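Local structure of gdp-l-fucose synthetase (Naegleria fowleri, 6AQZ) at residues N192-H197 against E322-E327; P196-N199 against G205-L208; P209-K214 against Q274-I279. The protein probably converts GDP-4-keto-6-deoxy-D-mannose into GDP-L-fucose by epimerisation followed by NADPH-dependent reduction. One frame throughout, in Å; residues are numbered along the deposited sequence.

Contact 1: residues N192-H197 against E322-E327; sequences NLFGPH and EQAIKE. With NAP (NADP nicotinamide-adenine-dinucleotide phosphate), chain G.
Phe194 carries this contact, reaching from the end of a Rossmann-type strand to Ala324 and Ile325 on helix 321-335. The protein belongs to the NAD-dependent epimerase/dehydratase family, whose nucleotide-binding fold is built on a central, mainly parallel sheet. Successive residues of strand 184-194 serve its two sides: Phe194 faces the helix, while Leu193 faces NADP.

The apolar contacts involve one ring and two aliphatic groups. The CB of Ala324 lies at the edge of the Phe194 ring, near its plane, 3.8 Å from CZ. Ile325 comes to the same end of the ring obliquely, its CD1 standing 3.7 Å from Phe194 CE2, and the two side chains cross at about a right angle. The ring owes this placement to a chi1 of 67°, which sets CG between the backbone N and the carbonyl carbon. Tyr239 meets the same ring with its plane inclined by about 30°, and Leu208 adds packing from helix 207-221, so the phenyl group is buried among several elements of the fold.

One side-chain bond lies along the helix itself. Gln323 NE2 donates to Glu327 OE2 one turn later, at 3.2 Å and almost straight; the acceptor lies in the amide plane, yet the donor stands above the carboxylate plane. The other oxygen, Glu327 OE1, is bonded to Tyr239 OH, a tie to strand 234-239, so both arms of the carboxylate are held.

Within these two segments the cofactor is met by Leu193; Tyr158 and Lys162 are among its other partners. The leucine side chain lies against the nicotinamide carboxamide, CB being 3.7 Å from C7N of NADP. The backbone supplies the polar half of the grip: Leu193 N donates to the carboxamide oxygen O7N at 3.2 Å, with an N-H...O angle of 160°.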
loop_
_atom_site.group_PDB
_atom_site.type_symbol
_atom_site.label_atom_id
_atom_site.label_comp_id
_atom_site.label_asym_id
_atom_site.label_seq_id
_atom_site.Cartn_x
_atom_site.Cartn_y
_atom_site.Cartn_z
ATOM N N ASN A 192 -22.450 3.498 -3.162
ATOM C CA ASN A 192 -23.048 2.692 -4.228
ATOM C C ASN A 192 -23.644 3.545 -5.340
ATOM O O ASN A 192 -24.664 4.215 -5.149
ATOM C CB ASN A 192 -24.122 1.781 -3.643
ATOM C CG ASN A 192 -23.612 0.990 -2.461
ATOM O OD1 ASN A 192 -22.845 0.051 -2.625
ATOM N ND2 ASN A 192 -23.994 1.404 -1.255
ATOM N N LEU A 193 -23.025 3.513 -6.501
ATOM C CA LEU A 193 -23.512 4.249 -7.653
ATOM C C LEU A 193 -24.458 3.387 -8.489
ATOM O O LEU A 193 -24.357 2.157 -8.504
ATOM C CB LEU A 193 -22.344 4.727 -8.524
ATOM C CG LEU A 193 -21.309 5.655 -7.890
ATOM C CD1 LEU A 193 -20.328 6.195 -8.945
ATOM C CD2 LEU A 193 -21.953 6.761 -7.078
ATOM N N PHE A 194 -25.398 4.042 -9.173
ATOM C CA PHE A 194 -26.210 3.347 -10.172
ATOM C C PHE A 194 -26.571 4.309 -11.289
ATOM O O PHE A 194 -26.539 5.537 -11.129
ATOM C CB PHE A 194 -27.488 2.741 -9.562
ATOM C CG PHE A 194 -28.470 3.771 -9.072
ATOM C CD1 PHE A 194 -28.279 4.401 -7.838
ATOM C CD2 PHE A 194 -29.565 4.152 -9.867
ATOM C CE1 PHE A 194 -29.179 5.356 -7.390
ATOM C CE2 PHE A 194 -30.462 5.122 -9.434
ATOM C CZ PHE A 194 -30.275 5.715 -8.190
ATOM N N GLY A 195 -26.924 3.740 -12.431
ATOM C CA GLY A 195 -27.365 4.551 -13.532
ATOM C C GLY A 195 -27.024 3.986 -14.886
ATOM O O GLY A 195 -26.596 2.829 -15.033
ATOM N N PRO A 196 -27.214 4.808 -15.911
ATOM C CA PRO A 196 -26.971 4.343 -17.277
ATOM C C PRO A 196 -25.501 4.034 -17.503
ATOM O O PRO A 196 -24.618 4.564 -16.828
ATOM C CB PRO A 196 -27.459 5.510 -18.156
ATOM C CG PRO A 196 -27.635 6.652 -17.281
ATOM C CD PRO A 196 -27.860 6.128 -15.876
ATOM N N HIS A 197 -25.255 3.137 -18.460
ATOM C CA HIS A 197 -23.925 2.671 -18.846
ATOM C C HIS A 197 -23.226 1.877 -17.748
ATOM O O HIS A 197 -22.015 1.677 -17.814
ATOM C CB HIS A 197 -23.045 3.836 -19.295
ATOM C CG HIS A 197 -23.583 4.559 -20.485
ATOM N ND1 HIS A 197 -23.428 4.091 -21.771
ATOM C CD2 HIS A 197 -24.274 5.720 -20.586
ATOM C CE1 HIS A 197 -23.995 4.936 -22.614
ATOM N NE2 HIS A 197 -24.513 5.934 -21.921
ATOM N N GLU A 322 -36.893 7.401 -6.705
ATOM C CA GLU A 322 -37.835 6.846 -7.678
ATOM C C GLU A 322 -37.599 7.410 -9.079
ATOM O O GLU A 322 -37.526 6.653 -10.053
ATOM C CB GLU A 322 -39.277 7.110 -7.228
ATOM C CG GLU A 322 -39.687 6.462 -5.884
ATOM C CD GLU A 322 -38.993 7.068 -4.653
ATOM O OE1 GLU A 322 -38.425 8.176 -4.757
ATOM O OE2 GLU A 322 -39.012 6.423 -3.580
ATOM N N GLN A 323 -37.414 8.729 -9.198
ATOM C CA GLN A 323 -37.182 9.318 -10.518
ATOM C C GLN A 323 -35.853 8.849 -11.108
ATOM O O GLN A 323 -35.758 8.603 -12.318
ATOM C CB GLN A 323 -37.264 10.846 -10.437
ATOM C CG GLN A 323 -36.916 11.607 -11.729
ATOM C CD GLN A 323 -36.778 13.128 -11.516
ATOM O OE1 GLN A 323 -37.368 13.704 -10.593
ATOM N NE2 GLN A 323 -35.990 13.776 -12.373
ATOM N N ALA A 324 -34.818 8.698 -10.271
ATOM C CA ALA A 324 -33.535 8.228 -10.788
ATOM C C ALA A 324 -33.634 6.780 -11.265
ATOM O O ALA A 324 -33.055 6.420 -12.298
ATOM C CB ALA A 324 -32.434 8.376 -9.730
ATOM N N ILE A 325 -34.369 5.936 -10.537
ATOM C CA ILE A 325 -34.543 4.556 -10.985
ATOM C C ILE A 325 -35.282 4.499 -12.320
ATOM O O ILE A 325 -34.861 3.794 -13.241
ATOM C CB ILE A 325 -35.277 3.728 -9.921
ATOM C CG1 ILE A 325 -34.357 3.496 -8.705
ATOM C CG2 ILE A 325 -35.791 2.447 -10.571
ATOM C CD1 ILE A 325 -33.140 2.670 -9.039
ATOM N N LYS A 326 -36.375 5.263 -12.454
ATOM C CA LYS A 326 -37.149 5.251 -13.697
ATOM C C LYS A 326 -36.298 5.723 -14.873
ATOM O O LYS A 326 -36.395 5.175 -15.981
ATOM C CB LYS A 326 -38.413 6.110 -13.558
ATOM N N GLU A 327 -35.454 6.741 -14.648
ATOM C CA GLU A 327 -34.564 7.216 -15.705
ATOM C C GLU A 327 -33.566 6.133 -16.104
ATOM O O GLU A 327 -33.266 5.953 -17.289
ATOM C CB GLU A 327 -33.829 8.490 -15.260
ATOM C CG GLU A 327 -34.696 9.753 -15.291
ATOM C CD GLU A 327 -33.987 11.044 -14.860
ATOM O OE1 GLU A 327 -32.746 11.054 -14.613
ATOM O OE2 GLU A 327 -34.702 12.072 -14.767
HETATM P PA NAP G . -16.710 1.040 -14.631
HETATM O O1A NAP G . -16.334 -0.404 -14.487
HETATM O O2A NAP G . -18.120 1.458 -14.952
HETATM O O5B NAP G . -15.735 1.801 -15.727
HETATM C C5B NAP G . -14.444 1.748 -15.229
HETATM C C4B NAP G . -13.557 2.534 -16.232
HETATM O O4B NAP G . -12.156 2.196 -16.067
HETATM C C3B NAP G . -13.976 2.257 -17.733
HETATM O O3B NAP G . -13.852 3.432 -18.487
HETATM C C2B NAP G . -12.842 1.336 -18.204
HETATM O O2B NAP G . -12.511 1.489 -19.488
HETATM C C1B NAP G . -11.660 2.012 -17.387
HETATM N N9A NAP G . -10.476 1.162 -17.342
HETATM C C8A NAP G . -10.321 -0.025 -16.655
HETATM N N7A NAP G . -9.094 -0.573 -16.809
HETATM C C5A NAP G . -8.435 0.307 -17.653
HETATM C C6A NAP G . -7.147 0.284 -18.179
HETATM N N6A NAP G . -6.276 -0.758 -17.860
HETATM N N1A NAP G . -6.699 1.282 -18.979
HETATM C C2A NAP G . -7.614 2.266 -19.223
HETATM N N3A NAP G . -8.888 2.418 -18.800
HETATM C C4A NAP G . -9.276 1.403 -17.992
HETATM O O3 NAP G . -16.252 1.584 -13.120
HETATM P PN NAP G . -17.154 2.773 -12.568
HETATM O O1N NAP G . -17.244 3.937 -13.479
HETATM O O2N NAP G . -18.319 2.297 -11.730
HETATM O O5D NAP G . -16.170 3.435 -11.282
HETATM C C5D NAP G . -15.140 4.216 -11.741
HETATM C C4D NAP G . -14.499 4.749 -10.479
HETATM O O4D NAP G . -15.538 4.921 -9.500
HETATM C C3D NAP G . -13.524 3.614 -9.905
HETATM O O3D NAP G . -12.357 4.201 -9.441
HETATM C C2D NAP G . -14.354 2.987 -8.763
HETATM O O2D NAP G . -13.610 2.579 -7.682
HETATM C C1D NAP G . -15.192 4.219 -8.312
HETATM N N1N NAP G . -16.393 3.775 -7.546
HETATM C C2N NAP G . -17.495 3.179 -8.164
HETATM C C3N NAP G . -18.569 2.751 -7.412
HETATM C C7N NAP G . -19.737 2.102 -8.091
HETATM O O7N NAP G . -20.692 1.613 -7.464
HETATM N N7N NAP G . -19.759 2.030 -9.488
HETATM C C4N NAP G . -18.613 2.888 -5.938
HETATM C C5N NAP G . -17.387 3.521 -5.365
HETATM C C6N NAP G . -16.376 3.928 -6.136
HETATM P P2B NAP G . -13.410 0.424 -20.712
HETATM O O1X NAP G . -14.780 1.018 -20.593
HETATM O O2X NAP G . -12.617 0.765 -21.976
HETATM O O3X NAP G . -13.186 -0.925 -20.096
#

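Contact 2: residues P196-N199 against G205-L208; sequences PHDN and GHVL. With NAP (NADP nicotinamide-adenine-dinucleotide phosphate), chain G.
Asn199 and Gly205 bring together two parts of the connection between strand 184-194 and helix 207-221, a strand-to-helix loop of the Rossmann-type fold that borders the NADP pocket, with five residues between them along the chain. Their backbones approach closely, Asn199 O lying 3.7 Å from Gly205 CA. Because Gly205 has no side chain, this meeting is one of main chain against main chain.

Beside it, Asp198 points toward the other segment, and its carboxylate comes nearest the imidazole of His206, with OD1 4.4 Å from CD2. The two groups do not bond, OD1 of Asp198 and NE2 of His206 being 5.2 Å apart. Asp198 OD1 is instead engaged within its own segment, accepting from Asn199 N on its anti side, somewhat out of the carboxylate plane. That bond ties the carboxylate to the loop backbone.

Asn199 OD1 reaches forward to accept from Asn201 N, the bond that defines an Asx turn. His206 occupies the N-cap position of helix 207-221, but its ring serves the ligand pocket. A chi1 of -61° puts CG beside the backbone N and opposite the carbonyl carbon, and from there the imidazole extends toward the nicotinamide end of NADP. There His206 NE2 and CD2 are each 3.4 Å from O7N of the carboxamide, and NE2 is 3.5 Å from N7N.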
loop_
_atom_site.group_PDB
_atom_site.type_symbol
_atom_site.label_atom_id
_atom_site.label_comp_id
_atom_site.label_asym_id
_atom_site.label_seq_id
_atom_site.Cartn_x
_atom_site.Cartn_y
_atom_site.Cartn_z
ATOM N N PRO A 196 -27.214 4.808 -15.911
ATOM C CA PRO A 196 -26.971 4.343 -17.277
ATOM C C PRO A 196 -25.501 4.034 -17.503
ATOM O O PRO A 196 -24.618 4.564 -16.828
ATOM C CB PRO A 196 -27.459 5.510 -18.156
ATOM C CG PRO A 196 -27.635 6.652 -17.281
ATOM C CD PRO A 196 -27.860 6.128 -15.876
ATOM N N HIS A 197 -25.255 3.137 -18.460
ATOM C CA HIS A 197 -23.925 2.671 -18.846
ATOM C C HIS A 197 -23.226 1.877 -17.748
ATOM O O HIS A 197 -22.015 1.677 -17.814
ATOM C CB HIS A 197 -23.045 3.836 -19.295
ATOM C CG HIS A 197 -23.583 4.559 -20.485
ATOM N ND1 HIS A 197 -23.428 4.091 -21.771
ATOM C CD2 HIS A 197 -24.274 5.720 -20.586
ATOM C CE1 HIS A 197 -23.995 4.936 -22.614
ATOM N NE2 HIS A 197 -24.513 5.934 -21.921
ATOM N N ASP A 198 -23.992 1.375 -16.781
ATOM C CA ASP A 198 -23.515 0.492 -15.732
ATOM C C ASP A 198 -23.166 -0.874 -16.309
ATOM O O ASP A 198 -23.285 -1.122 -17.510
ATOM C CB ASP A 198 -24.581 0.357 -14.652
ATOM C CG ASP A 198 -23.999 0.098 -13.276
ATOM O OD1 ASP A 198 -22.853 -0.391 -13.193
ATOM O OD2 ASP A 198 -24.717 0.363 -12.286
ATOM N N ASN A 199 -22.679 -1.759 -15.445
ATOM C CA ASN A 199 -22.439 -3.155 -15.794
ATOM C C ASN A 199 -23.611 -3.972 -15.264
ATOM O O ASN A 199 -23.740 -4.163 -14.053
ATOM C CB ASN A 199 -21.113 -3.653 -15.223
ATOM C CG ASN A 199 -20.828 -5.084 -15.608
ATOM O OD1 ASN A 199 -21.624 -5.727 -16.306
ATOM N ND2 ASN A 199 -19.685 -5.588 -15.193
ATOM N N GLY A 205 -21.868 -7.912 -11.887
ATOM C CA GLY A 205 -22.235 -6.531 -11.633
ATOM C C GLY A 205 -22.696 -6.229 -10.210
ATOM O O GLY A 205 -22.840 -7.095 -9.363
ATOM N N HIS A 206 -22.905 -4.942 -9.944
ATOM C CA HIS A 206 -23.403 -4.512 -8.646
ATOM C C HIS A 206 -24.849 -4.942 -8.453
ATOM O O HIS A 206 -25.570 -5.250 -9.405
ATOM C CB HIS A 206 -23.302 -2.994 -8.497
ATOM C CG HIS A 206 -21.901 -2.484 -8.594
ATOM N ND1 HIS A 206 -20.820 -3.204 -8.124
ATOM C CD2 HIS A 206 -21.399 -1.334 -9.107
ATOM C CE1 HIS A 206 -19.711 -2.522 -8.355
ATOM N NE2 HIS A 206 -20.034 -1.383 -8.947
ATOM N N VAL A 207 -25.280 -4.910 -7.192
ATOM C CA VAL A 207 -26.580 -5.450 -6.809
ATOM C C VAL A 207 -27.711 -4.770 -7.578
ATOM O O VAL A 207 -28.578 -5.432 -8.160
ATOM C CB VAL A 207 -26.770 -5.312 -5.294
ATOM C CG1 VAL A 207 -28.215 -5.548 -4.932
ATOM C CG2 VAL A 207 -25.836 -6.296 -4.564
ATOM N N LEU A 208 -27.717 -3.436 -7.588
ATOM C CA LEU A 208 -28.830 -2.700 -8.185
ATOM C C LEU A 208 -28.894 -2.899 -9.693
ATOM O O LEU A 208 -29.966 -3.280 -10.198
ATOM C CB LEU A 208 -28.730 -1.226 -7.785
ATOM C CG LEU A 208 -29.928 -0.293 -7.897
ATOM C CD1 LEU A 208 -29.781 0.922 -6.951
ATOM C CD2 LEU A 208 -30.064 0.153 -9.334
HETATM P PA NAP G . -16.710 1.040 -14.631
HETATM O O1A NAP G . -16.334 -0.404 -14.487
HETATM O O2A NAP G . -18.120 1.458 -14.952
HETATM O O5B NAP G . -15.735 1.801 -15.727
HETATM C C5B NAP G . -14.444 1.748 -15.229
HETATM C C4B NAP G . -13.557 2.534 -16.232
HETATM O O4B NAP G . -12.156 2.196 -16.067
HETATM C C3B NAP G . -13.976 2.257 -17.733
HETATM O O3B NAP G . -13.852 3.432 -18.487
HETATM C C2B NAP G . -12.842 1.336 -18.204
HETATM O O2B NAP G . -12.511 1.489 -19.488
HETATM C C1B NAP G . -11.660 2.012 -17.387
HETATM N N9A NAP G . -10.476 1.162 -17.342
HETATM C C8A NAP G . -10.321 -0.025 -16.655
HETATM N N7A NAP G . -9.094 -0.573 -16.809
HETATM C C5A NAP G . -8.435 0.307 -17.653
HETATM C C6A NAP G . -7.147 0.284 -18.179
HETATM N N6A NAP G . -6.276 -0.758 -17.860
HETATM N N1A NAP G . -6.699 1.282 -18.979
HETATM C C2A NAP G . -7.614 2.266 -19.223
HETATM N N3A NAP G . -8.888 2.418 -18.800
HETATM C C4A NAP G . -9.276 1.403 -17.992
HETATM O O3 NAP G . -16.252 1.584 -13.120
HETATM P PN NAP G . -17.154 2.773 -12.568
HETATM O O1N NAP G . -17.244 3.937 -13.479
HETATM O O2N NAP G . -18.319 2.297 -11.730
HETATM O O5D NAP G . -16.170 3.435 -11.282
HETATM C C5D NAP G . -15.140 4.216 -11.741
HETATM C C4D NAP G . -14.499 4.749 -10.479
HETATM O O4D NAP G . -15.538 4.921 -9.500
HETATM C C3D NAP G . -13.524 3.614 -9.905
HETATM O O3D NAP G . -12.357 4.201 -9.441
HETATM C C2D NAP G . -14.354 2.987 -8.763
HETATM O O2D NAP G . -13.610 2.579 -7.682
HETATM C C1D NAP G . -15.192 4.219 -8.312
HETATM N N1N NAP G . -16.393 3.775 -7.546
HETATM C C2N NAP G . -17.495 3.179 -8.164
HETATM C C3N NAP G . -18.569 2.751 -7.412
HETATM C C7N NAP G . -19.737 2.102 -8.091
HETATM O O7N NAP G . -20.692 1.613 -7.464
HETATM N N7N NAP G . -19.759 2.030 -9.488
HETATM C C4N NAP G . -18.613 2.888 -5.938
HETATM C C5N NAP G . -17.387 3.521 -5.365
HETATM C C6N NAP G . -16.376 3.928 -6.136
HETATM P P2B NAP G . -13.410 0.424 -20.712
HETATM O O1X NAP G . -14.780 1.018 -20.593
HETATM O O2X NAP G . -12.617 0.765 -21.976
HETATM O O3X NAP G . -13.186 -0.925 -20.096
#

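Contact 3: residues P209-K214 against Q274-I279; sequences PGLMHK and QVAQTI
Ile279 of helix 272-283 points at Leu211 and Met212 on helix 207-221, and its branches illustrate how one residue can join two helices. From CB the chain divides. The shorter branch, CG2, stays close to the opposing backbone, 4.1 Å from both Met212 CA and Leu211 O. Along the longer branch, CG1 passes Met212 CG at 4.2 Å, and CD1 then touches two side chains, 3.7 Å from Leu211 CB and 3.9 Å from Met212 CG. The chi1 of -69° and chi2 of 175° extend this branch, carrying CD1 across the interface, while the methionine crosses the isoleucine at about a right angle. Farther along, Leu211 CD1 makes a looser approach to Ala276 CB at 4.5 Å.

The short helical segments approach to 10.0 Å between axes and cross at -42°. Leu211 and Ala276 both also rest on Val227 of strand 225-228, and Ala276 touches Met289 of the neighbouring parallel strand 289-292. Two helices layered on a small parallel sheet in this way belong to an alpha/beta subdomain, consistent with the C-terminal substrate-binding region of extended short-chain dehydrogenases/reductases.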
loop_
_atom_site.group_PDB
_atom_site.type_symbol
_atom_site.label_atom_id
_atom_site.label_comp_id
_atom_site.label_asym_id
_atom_site.label_seq_id
_atom_site.Cartn_x
_atom_site.Cartn_y
_atom_site.Cartn_z
ATOM N N PRO A 209 -27.824 -2.683 -10.467
ATOM C CA PRO A 209 -27.925 -2.982 -11.902
ATOM C C PRO A 209 -28.238 -4.443 -12.176
ATOM O O PRO A 209 -28.928 -4.739 -13.158
ATOM C CB PRO A 209 -26.549 -2.575 -12.447
ATOM C CG PRO A 209 -25.651 -2.536 -11.275
ATOM C CD PRO A 209 -26.496 -2.146 -10.119
ATOM N N GLY A 210 -27.750 -5.365 -11.338
ATOM C CA GLY A 210 -28.108 -6.764 -11.500
ATOM C C GLY A 210 -29.583 -7.004 -11.263
ATOM O O GLY A 210 -30.233 -7.758 -11.999
ATOM N N LEU A 211 -30.155 -6.323 -10.268
ATOM C CA LEU A 211 -31.585 -6.470 -10.045
ATOM C C LEU A 211 -32.373 -5.966 -11.251
ATOM O O LEU A 211 -33.399 -6.547 -11.613
ATOM C CB LEU A 211 -31.999 -5.728 -8.786
ATOM C CG LEU A 211 -31.598 -6.470 -7.513
ATOM C CD1 LEU A 211 -32.034 -5.681 -6.295
ATOM C CD2 LEU A 211 -32.151 -7.881 -7.483
ATOM N N MET A 212 -31.888 -4.902 -11.903
ATOM C CA MET A 212 -32.560 -4.399 -13.099
ATOM C C MET A 212 -32.533 -5.416 -14.225
ATOM O O MET A 212 -33.554 -5.659 -14.875
ATOM C CB MET A 212 -31.932 -3.091 -13.570
ATOM C CG MET A 212 -32.353 -1.907 -12.749
ATOM S SD MET A 212 -31.664 -0.369 -13.364
ATOM C CE MET A 212 -32.300 0.742 -12.113
ATOM N N HIS A 213 -31.378 -6.036 -14.458
ATOM C CA HIS A 213 -31.280 -7.023 -15.525
ATOM C C HIS A 213 -32.109 -8.252 -15.189
ATOM O O HIS A 213 -32.734 -8.853 -16.075
ATOM C CB HIS A 213 -29.818 -7.410 -15.746
ATOM C CG HIS A 213 -29.570 -8.113 -17.043
ATOM N ND1 HIS A 213 -28.348 -8.655 -17.375
ATOM C CD2 HIS A 213 -30.392 -8.374 -18.084
ATOM C CE1 HIS A 213 -28.425 -9.207 -18.572
ATOM N NE2 HIS A 213 -29.655 -9.051 -19.023
ATOM N N LYS A 214 -32.123 -8.630 -13.909
ATOM C CA LYS A 214 -32.934 -9.750 -13.454
ATOM C C LYS A 214 -34.416 -9.485 -13.679
ATOM O O LYS A 214 -35.151 -10.363 -14.154
ATOM C CB LYS A 214 -32.660 -10.009 -11.970
ATOM C CG LYS A 214 -32.011 -11.336 -11.664
ATOM C CD LYS A 214 -30.822 -11.171 -10.757
ATOM C CE LYS A 214 -31.061 -11.859 -9.420
ATOM N NZ LYS A 214 -31.835 -13.121 -9.628
ATOM N N GLN A 274 -36.895 -2.488 -0.845
ATOM C CA GLN A 274 -37.430 -1.225 -1.353
ATOM C C GLN A 274 -36.869 -0.906 -2.732
ATOM O O GLN A 274 -37.597 -0.442 -3.619
ATOM C CB GLN A 274 -37.090 -0.081 -0.400
ATOM C CG GLN A 274 -38.060 0.170 0.718
ATOM C CD GLN A 274 -37.613 1.328 1.604
ATOM O OE1 GLN A 274 -36.532 1.296 2.199
ATOM N NE2 GLN A 274 -38.439 2.362 1.680
ATOM N N VAL A 275 -35.574 -1.151 -2.926
ATOM C CA VAL A 275 -34.956 -0.962 -4.231
ATOM C C VAL A 275 -35.587 -1.908 -5.243
ATOM O O VAL A 275 -35.953 -1.514 -6.356
ATOM C CB VAL A 275 -33.432 -1.173 -4.115
ATOM C CG1 VAL A 275 -32.768 -1.181 -5.477
ATOM C CG2 VAL A 275 -32.811 -0.104 -3.206
ATOM N N ALA A 276 -35.760 -3.170 -4.846
ATOM C CA ALA A 276 -36.347 -4.168 -5.726
ATOM C C ALA A 276 -37.772 -3.789 -6.135
ATOM O O ALA A 276 -38.165 -3.995 -7.289
ATOM C CB ALA A 276 -36.305 -5.532 -5.037
ATOM N N GLN A 277 -38.569 -3.272 -5.188
ATOM C CA GLN A 277 -39.934 -2.844 -5.495
ATOM C C GLN A 277 -39.945 -1.660 -6.458
ATOM O O GLN A 277 -40.747 -1.620 -7.402
ATOM C CB GLN A 277 -40.681 -2.485 -4.214
ATOM C CG GLN A 277 -42.122 -2.105 -4.438
ATOM C CD GLN A 277 -42.934 -3.262 -4.982
ATOM O OE1 GLN A 277 -42.646 -4.418 -4.691
ATOM N NE2 GLN A 277 -43.954 -2.960 -5.775
ATOM N N THR A 278 -39.054 -0.689 -6.234
ATOM C CA THR A 278 -38.970 0.459 -7.128
ATOM C C THR A 278 -38.590 0.019 -8.526
ATOM O O THR A 278 -39.112 0.541 -9.518
ATOM C CB THR A 278 -37.933 1.449 -6.602
ATOM O OG1 THR A 278 -38.145 1.648 -5.208
ATOM C CG2 THR A 278 -38.021 2.781 -7.333
ATOM N N ILE A 279 -37.667 -0.938 -8.618
ATOM C CA ILE A 279 -37.289 -1.503 -9.903
ATOM C C ILE A 279 -38.466 -2.239 -10.505
ATOM O O ILE A 279 -38.759 -2.102 -11.698
ATOM C CB ILE A 279 -36.075 -2.428 -9.730
ATOM C CG1 ILE A 279 -34.828 -1.603 -9.372
ATOM C CG2 ILE A 279 -35.886 -3.301 -10.971
ATOM C CD1 ILE A 279 -33.605 -2.451 -9.058
#

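Overall arrangement
From the N terminus, the chain completes its first Rossmann-type strands before strand 184-194 opens contact 1. Contact 2 starts from the same stretch, sharing Pro196 and His197, and closes at once over a five-residue gap to begin helix 207-221. That helix runs directly into contact 3, which closes a loop of 59 residues on helix 272-283. Contact 1 closes last, on helix 321-335, so contact 3 is nested within it while contacts 2 and 3 stand in series. The three sites adjoin: Leu208 packs against Val275, Asp198 against Pro209, and Ile325 against Met212. Together they join the NADP-binding sheet to the helices of the C-terminal region.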